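Local coordinates for 4-alpha-glucanotransferase (Aquifex aeolicus, PDB 1TZ7), which belongs to the amylomaltase (disproportionating enzyme) family of 4-alpha-glucanotransferases, built round a barrel of parallel strands wrapped in helices, at residues Phe302-Phe308 with Asn348-Glu353; Gly334-Lys339 with Leu365-Ile371. All blocks are in the same frame, centred on the assembly; numbering follows the deposited sequence.

Contact 1 (Phe302-Phe308 with Asn348-Glu353); sequences FLRLDHF and NPFIAE
Two adjoining parallel strands of the barrel, 302-305 and 350-352, meet here through the bridges L303 with F350, R304 with I351 and L305 with A352. Their short axes run at 27° to one another, and the backbone bonds alternate as parallel pairing requires: L303 N to P349 O, I351 N to L303 O, L305 N to I351 O (2.7 Å) and E353 N to L305 O. The third is nearly straight at both ends, with 171° at the hydrogen and 173° at the carbonyl oxygen. The side chains of L303, L305, F350 and A352 share one face of the sheet, where L305 CD1 lies 3.8 Å from F350 CD1; R304 and I351 project from the other. Beyond the strand end the chain turns back, and the F308 ring takes A352 CB over one face, off-centre toward its rim (3.9 Å from CB to the ring centroid). F308 N also bonds E353 O. The E353 chain, with CG anti to the backbone N and a bend at chi2, sends OE2 to H307 N (2.8 Å), which meets it from above the carboxylate plane, while OE1 accepts from L355 N. E353 CG lies over a face of the R304 guanidinium, 3.7 Å from NH1, and D306 OD1 comes within 3.5 Å of E353 OE2. Two backbone N-H groups, of H307 and L355, thus grip one oxygen each, which fixes the rotation of the E353 carboxylate where the strands end.

Contact 2 (Gly334-Lys339 with Leu365-Ile371); sequences GKTLFK and LRETFKI
F338 and F369 meet by the shaft of one against the ring of the other: F338 CB stands over the centre of the F369 ring, 3.7 Å from the centroid and 13° off the ring normal, a CH-pi contact. The two rings themselves are oblique, their planes 39° apart and their centroids 6.0 Å from each other. F369 CG lies anti to its own carbonyl carbon (chi1 -66°), which carries the ring toward helix 334-344. There F369 CZ approaches K335 O to 3.4 Å, and F369 CE2 comes within 3.5 Å of K339 N. T368 CG2 lies above the opposite face of the F369 ring, near its rim, and L365 CD1 lies at its edge. L365 CD1 also packs on the backbone of helix 334-344, 3.7 Å from G334 C. I371 crosses F338 at about a right angle, with I371 CD1 3.9 Å from F338 CE2 in an off-centre CH-pi contact. A Schellman motif, with K370 as its C-prime residue, ends helix 360-368: I371 N bonds R366 O, while the K370 N to E367 O bond is weak. No hydrogen bond joins the two segments, and the contact is one of apolar packing. R366 of helix 360-368 and I371 beyond its end touch A352 of strand 350-352, while helix 334-344 packs beside them and F338 meets F311 edge-to-face.

Overall arrangement
The centres of contacts 1 and 2 lie about 11 Å apart, and their segments alternate along the chain: 302-308, 334-339, 348-353, then 365-371. Strand 350-352 thus follows helix 334-344 and precedes helix 360-368, the strand-helix alternation of a parallel barrel. Contact 1 is buried, its centre about 11 Å from the chain centre; contact 2 is partly buried, about 21 Å out, in the helical layer. They touch directly, L305 CD1 reaching F338 CZ at 3.5 Å and I371 CG2 approaching A352 N at 3.6 Å. The first of these is apolar, and such packing joins the strands of the barrel wall to the helices of the outer shell.

Contact 1 (Phe302-Phe308 with Asn348-Glu353)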
loop_
_atom_site.group_PDB
_atom_site.type_symbol
_atom_site.label_atom_id
_atom_site.label_comp_id
_atom_site.label_asym_id
_atom_site.label_seq_id
_atom_site.Cartn_x
_atom_site.Cartn_y
_atom_site.Cartn_z
ATOM N N PHE A 302 -1.254 -10.711 -5.225
ATOM C CA PHE A 302 -1.639 -9.713 -6.206
ATOM C C PHE A 302 -1.004 -8.358 -5.907
ATOM O O PHE A 302 -0.802 -7.987 -4.744
ATOM C CB PHE A 302 -3.164 -9.585 -6.260
ATOM C CG PHE A 302 -3.863 -10.835 -6.763
ATOM C CD1 PHE A 302 -4.020 -11.060 -8.124
ATOM C CD2 PHE A 302 -4.356 -11.776 -5.872
ATOM C CE1 PHE A 302 -4.661 -12.209 -8.591
ATOM C CE2 PHE A 302 -4.996 -12.927 -6.332
ATOM C CZ PHE A 302 -5.147 -13.137 -7.697
ATOM N N LEU A 303 -0.693 -7.625 -6.963
ATOM C CA LEU A 303 -0.091 -6.319 -6.845
ATOM C C LEU A 303 -1.013 -5.278 -7.431
ATOM O O LEU A 303 -1.210 -5.222 -8.644
ATOM C CB LEU A 303 1.253 -6.289 -7.577
ATOM C CG LEU A 303 2.210 -7.427 -7.244
ATOM C CD1 LEU A 303 3.485 -7.306 -8.066
ATOM C CD2 LEU A 303 2.526 -7.446 -5.759
ATOM N N ARG A 304 -1.587 -4.455 -6.565
ATOM C CA ARG A 304 -2.413 -3.345 -6.998
ATOM C C ARG A 304 -1.533 -2.210 -7.482
ATOM O O ARG A 304 -0.698 -1.701 -6.736
ATOM C CB ARG A 304 -3.306 -2.866 -5.852
ATOM C CG ARG A 304 -4.538 -2.106 -6.311
ATOM C CD ARG A 304 -5.236 -1.337 -5.207
ATOM N NE ARG A 304 -4.768 0.043 -5.124
ATOM C CZ ARG A 304 -5.358 0.995 -4.411
ATOM N NH1 ARG A 304 -4.852 2.224 -4.400
ATOM N NH2 ARG A 304 -6.454 0.724 -3.704
ATOM N N LEU A 305 -1.717 -1.819 -8.739
ATOM C CA LEU A 305 -0.870 -0.819 -9.358
ATOM C C LEU A 305 -1.457 0.571 -9.165
ATOM O O LEU A 305 -2.356 1.004 -9.909
ATOM C CB LEU A 305 -0.680 -1.125 -10.839
ATOM C CG LEU A 305 -0.006 -2.480 -11.140
ATOM C CD1 LEU A 305 0.014 -2.742 -12.625
ATOM C CD2 LEU A 305 1.423 -2.529 -10.564
ATOM N N ASP A 306 -0.950 1.259 -8.153
ATOM C CA ASP A 306 -1.349 2.619 -7.846
ATOM C C ASP A 306 -1.143 3.551 -9.057
ATOM O O ASP A 306 -0.111 3.511 -9.712
ATOM C CB ASP A 306 -0.540 3.120 -6.647
ATOM C CG ASP A 306 -0.790 4.565 -6.336
ATOM O OD1 ASP A 306 -1.922 4.899 -5.918
ATOM O OD2 ASP A 306 0.095 5.450 -6.468
ATOM N N HIS A 307 -2.147 4.381 -9.333
ATOM C CA HIS A 307 -2.105 5.320 -10.454
ATOM C C HIS A 307 -1.745 4.602 -11.777
ATOM O O HIS A 307 -0.824 5.016 -12.498
ATOM C CB HIS A 307 -1.112 6.460 -10.172
ATOM C CG HIS A 307 -1.283 7.634 -11.080
ATOM N ND1 HIS A 307 -2.514 8.204 -11.331
ATOM C CD2 HIS A 307 -0.386 8.339 -11.812
ATOM C CE1 HIS A 307 -2.368 9.213 -12.172
ATOM N NE2 HIS A 307 -1.087 9.318 -12.479
ATOM N N PHE A 308 -2.483 3.535 -12.080
ATOM C CA PHE A 308 -2.223 2.717 -13.267
ATOM C C PHE A 308 -2.163 3.560 -14.553
ATOM O O PHE A 308 -1.402 3.261 -15.453
ATOM C CB PHE A 308 -3.299 1.634 -13.412
ATOM C CG PHE A 308 -3.163 0.812 -14.657
ATOM C CD1 PHE A 308 -2.327 -0.296 -14.685
ATOM C CD2 PHE A 308 -3.861 1.152 -15.814
ATOM C CE1 PHE A 308 -2.193 -1.055 -15.837
ATOM C CE2 PHE A 308 -3.726 0.386 -16.976
ATOM C CZ PHE A 308 -2.894 -0.713 -16.982
ATOM N N ASN A 348 -0.254 -13.394 -14.196
ATOM C CA ASN A 348 -0.904 -12.069 -14.085
ATOM C C ASN A 348 -1.370 -11.715 -12.673
ATOM O O ASN A 348 -2.537 -11.910 -12.321
ATOM C CB ASN A 348 -2.058 -11.917 -15.074
ATOM C CG ASN A 348 -2.436 -10.439 -15.310
ATOM O OD1 ASN A 348 -1.996 -9.546 -14.571
ATOM N ND2 ASN A 348 -3.243 -10.185 -16.334
ATOM N N PRO A 349 -0.447 -11.186 -11.877
ATOM C CA PRO A 349 -0.736 -10.776 -10.509
ATOM C C PRO A 349 -1.312 -9.363 -10.410
ATOM O O PRO A 349 -1.586 -8.908 -9.309
ATOM C CB PRO A 349 0.640 -10.826 -9.846
ATOM C CG PRO A 349 1.583 -10.440 -10.936
ATOM C CD PRO A 349 0.969 -10.961 -12.229
ATOM N N PHE A 350 -1.486 -8.683 -11.543
ATOM C CA PHE A 350 -1.705 -7.236 -11.531
ATOM C C PHE A 350 -3.177 -6.866 -11.380
ATOM O O PHE A 350 -4.062 -7.496 -11.973
ATOM C CB PHE A 350 -1.126 -6.596 -12.785
ATOM C CG PHE A 350 0.337 -6.854 -12.967
ATOM C CD1 PHE A 350 1.263 -6.331 -12.072
ATOM C CD2 PHE A 350 0.796 -7.638 -14.022
ATOM C CE1 PHE A 350 2.626 -6.577 -12.234
ATOM C CE2 PHE A 350 2.147 -7.884 -14.183
ATOM C CZ PHE A 350 3.063 -7.350 -13.285
ATOM N N ILE A 351 -3.425 -5.848 -10.556
ATOM C CA ILE A 351 -4.714 -5.183 -10.483
ATOM C C ILE A 351 -4.489 -3.698 -10.727
ATOM O O ILE A 351 -3.565 -3.115 -10.182
ATOM C CB ILE A 351 -5.353 -5.389 -9.069
ATOM C CG1 ILE A 351 -5.685 -6.861 -8.839
ATOM C CG2 ILE A 351 -6.601 -4.532 -8.917
ATOM C CD1 ILE A 351 -5.975 -7.206 -7.377
ATOM N N ALA A 352 -5.331 -3.095 -11.548
ATOM C CA ALA A 352 -5.183 -1.691 -11.884
ATOM C C ALA A 352 -6.020 -0.825 -10.952
ATOM O O ALA A 352 -7.229 -1.019 -10.838
ATOM C CB ALA A 352 -5.589 -1.450 -13.327
ATOM N N GLU A 353 -5.365 0.131 -10.282
ATOM C CA GLU A 353 -6.059 1.289 -9.729
ATOM C C GLU A 353 -6.297 2.297 -10.838
ATOM O O GLU A 353 -5.441 3.156 -11.121
ATOM C CB GLU A 353 -5.255 1.930 -8.595
ATOM C CG GLU A 353 -6.028 3.008 -7.824
ATOM C CD GLU A 353 -5.770 4.421 -8.347
ATOM O OE1 GLU A 353 -6.688 5.014 -8.961
ATOM O OE2 GLU A 353 -4.656 4.938 -8.140
#

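Contact 2 (Gly334-Lys339 with Leu365-Ile371)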
loop_
_atom_site.group_PDB
_atom_site.type_symbol
_atom_site.label_atom_id
_atom_site.label_comp_id
_atom_site.label_asym_id
_atom_site.label_seq_id
_atom_site.Cartn_x
_atom_site.Cartn_y
_atom_site.Cartn_z
ATOM N N GLY A 334 3.741 2.023 -21.726
ATOM C CA GLY A 334 3.005 1.019 -20.984
ATOM C C GLY A 334 2.858 -0.280 -21.752
ATOM O O GLY A 334 2.964 -1.362 -21.174
ATOM N N LYS A 335 2.614 -0.175 -23.054
ATOM C CA LYS A 335 2.453 -1.357 -23.901
ATOM C C LYS A 335 3.716 -2.227 -23.876
ATOM O O LYS A 335 3.639 -3.442 -23.732
ATOM C CB LYS A 335 2.125 -0.946 -25.343
ATOM C CG LYS A 335 0.614 -0.827 -25.637
ATOM C CD LYS A 335 0.179 0.631 -25.822
ATOM C CE LYS A 335 0.381 1.100 -27.255
ATOM N NZ LYS A 335 -0.751 0.697 -28.133
ATOM N N THR A 336 4.876 -1.591 -24.009
ATOM C CA THR A 336 6.152 -2.312 -24.008
ATOM C C THR A 336 6.475 -2.871 -22.625
ATOM O O THR A 336 6.988 -3.980 -22.505
ATOM C CB THR A 336 7.307 -1.387 -24.489
ATOM O OG1 THR A 336 6.878 -0.025 -24.503
ATOM C CG2 THR A 336 7.656 -1.667 -25.928
ATOM N N LEU A 337 6.169 -2.099 -21.586
ATOM C CA LEU A 337 6.462 -2.504 -20.214
ATOM C C LEU A 337 5.670 -3.737 -19.825
ATOM O O LEU A 337 6.211 -4.675 -19.254
ATOM C CB LEU A 337 6.141 -1.365 -19.236
ATOM C CG LEU A 337 6.073 -1.762 -17.754
ATOM C CD1 LEU A 337 7.425 -2.214 -17.264
ATOM C CD2 LEU A 337 5.553 -0.612 -16.908
ATOM N N PHE A 338 4.384 -3.731 -20.117
ATOM C CA PHE A 338 3.518 -4.781 -19.628
ATOM C C PHE A 338 3.626 -6.048 -20.483
ATOM O O PHE A 338 3.384 -7.139 -19.995
ATOM C CB PHE A 338 2.076 -4.294 -19.528
ATOM C CG PHE A 338 1.785 -3.555 -18.254
ATOM C CD1 PHE A 338 1.672 -2.175 -18.245
ATOM C CD2 PHE A 338 1.648 -4.239 -17.058
ATOM C CE1 PHE A 338 1.416 -1.498 -17.067
ATOM C CE2 PHE A 338 1.393 -3.565 -15.886
ATOM C CZ PHE A 338 1.278 -2.196 -15.890
ATOM N N LYS A 339 4.010 -5.895 -21.749
ATOM C CA LYS A 339 4.326 -7.053 -22.596
ATOM C C LYS A 339 5.470 -7.859 -21.979
ATOM O O LYS A 339 5.423 -9.091 -21.934
ATOM C CB LYS A 339 4.706 -6.609 -24.011
ATOM C CG LYS A 339 4.922 -7.784 -24.997
ATOM C CD LYS A 339 4.940 -7.315 -26.451
ATOM C CE LYS A 339 4.799 -8.490 -27.437
ATOM N NZ LYS A 339 5.147 -9.796 -26.824
ATOM N N LEU A 365 -5.206 -0.054 -22.699
ATOM C CA LEU A 365 -3.968 -0.623 -22.149
ATOM C C LEU A 365 -4.297 -1.689 -21.122
ATOM O O LEU A 365 -3.765 -2.785 -21.168
ATOM C CB LEU A 365 -3.101 0.468 -21.510
ATOM C CG LEU A 365 -1.806 -0.015 -20.830
ATOM C CD1 LEU A 365 -0.831 -0.573 -21.858
ATOM C CD2 LEU A 365 -1.163 1.112 -20.034
ATOM N N ARG A 366 -5.190 -1.353 -20.199
ATOM C CA ARG A 366 -5.601 -2.272 -19.153
ATOM C C ARG A 366 -6.162 -3.573 -19.748
ATOM O O ARG A 366 -5.760 -4.655 -19.363
ATOM C CB ARG A 366 -6.654 -1.612 -18.257
ATOM C CG ARG A 366 -6.888 -2.331 -16.939
ATOM C CD ARG A 366 -8.345 -2.560 -16.615
ATOM N NE ARG A 366 -9.116 -1.326 -16.665
ATOM C CZ ARG A 366 -10.251 -1.168 -17.353
ATOM N NH1 ARG A 366 -10.758 -2.172 -18.063
ATOM N NH2 ARG A 366 -10.881 0.002 -17.332
ATOM N N GLU A 367 -7.085 -3.438 -20.692
ATOM C CA GLU A 367 -7.839 -4.583 -21.201
ATOM C C GLU A 367 -7.018 -5.405 -22.196
ATOM O O GLU A 367 -7.276 -6.585 -22.394
ATOM C CB GLU A 367 -9.139 -4.113 -21.855
ATOM C CG GLU A 367 -10.167 -3.585 -20.857
ATOM C CD GLU A 367 -11.557 -3.423 -21.463
ATOM O OE1 GLU A 367 -11.677 -3.431 -22.710
ATOM O OE2 GLU A 367 -12.526 -3.283 -20.689
ATOM N N THR A 368 -6.026 -4.774 -22.816
ATOM C CA THR A 368 -5.125 -5.476 -23.723
ATOM C C THR A 368 -4.364 -6.573 -22.973
ATOM O O THR A 368 -4.096 -7.640 -23.522
ATOM C CB THR A 368 -4.120 -4.478 -24.369
ATOM O OG1 THR A 368 -4.790 -3.674 -25.346
ATOM C CG2 THR A 368 -3.047 -5.213 -25.172
ATOM N N PHE A 369 -4.026 -6.303 -21.712
ATOM C CA PHE A 369 -3.267 -7.252 -20.901
ATOM C C PHE A 369 -4.139 -7.944 -19.851
ATOM O O PHE A 369 -3.622 -8.584 -18.931
ATOM C CB PHE A 369 -2.096 -6.548 -20.244
ATOM C CG PHE A 369 -1.078 -6.057 -21.216
ATOM C CD1 PHE A 369 -0.993 -4.709 -21.536
ATOM C CD2 PHE A 369 -0.209 -6.947 -21.833
ATOM C CE1 PHE A 369 -0.057 -4.260 -22.444
ATOM C CE2 PHE A 369 0.731 -6.501 -22.742
ATOM C CZ PHE A 369 0.809 -5.160 -23.049
ATOM N N LYS A 370 -5.463 -7.819 -20.007
ATOM C CA LYS A 370 -6.435 -8.565 -19.183
ATOM C C LYS A 370 -6.260 -8.263 -17.703
ATOM O O LYS A 370 -6.535 -9.093 -16.858
ATOM C CB LYS A 370 -6.312 -10.082 -19.428
ATOM C CG LYS A 370 -6.454 -10.500 -20.890
ATOM C CD LYS A 370 -7.862 -10.233 -21.420
ATOM C CE LYS A 370 -8.362 -11.383 -22.297
ATOM N NZ LYS A 370 -9.779 -11.189 -22.722
ATOM N N ILE A 371 -5.803 -7.063 -17.402
ATOM C CA ILE A 371 -5.640 -6.644 -16.027
ATOM C C ILE A 371 -6.987 -6.149 -15.486
ATOM O O ILE A 371 -7.595 -5.254 -16.068
ATOM C CB ILE A 371 -4.582 -5.532 -15.944
ATOM C CG1 ILE A 371 -3.215 -6.079 -16.390
ATOM C CG2 ILE A 371 -4.505 -4.969 -14.531
ATOM C CD1 ILE A 371 -2.143 -5.002 -16.581
#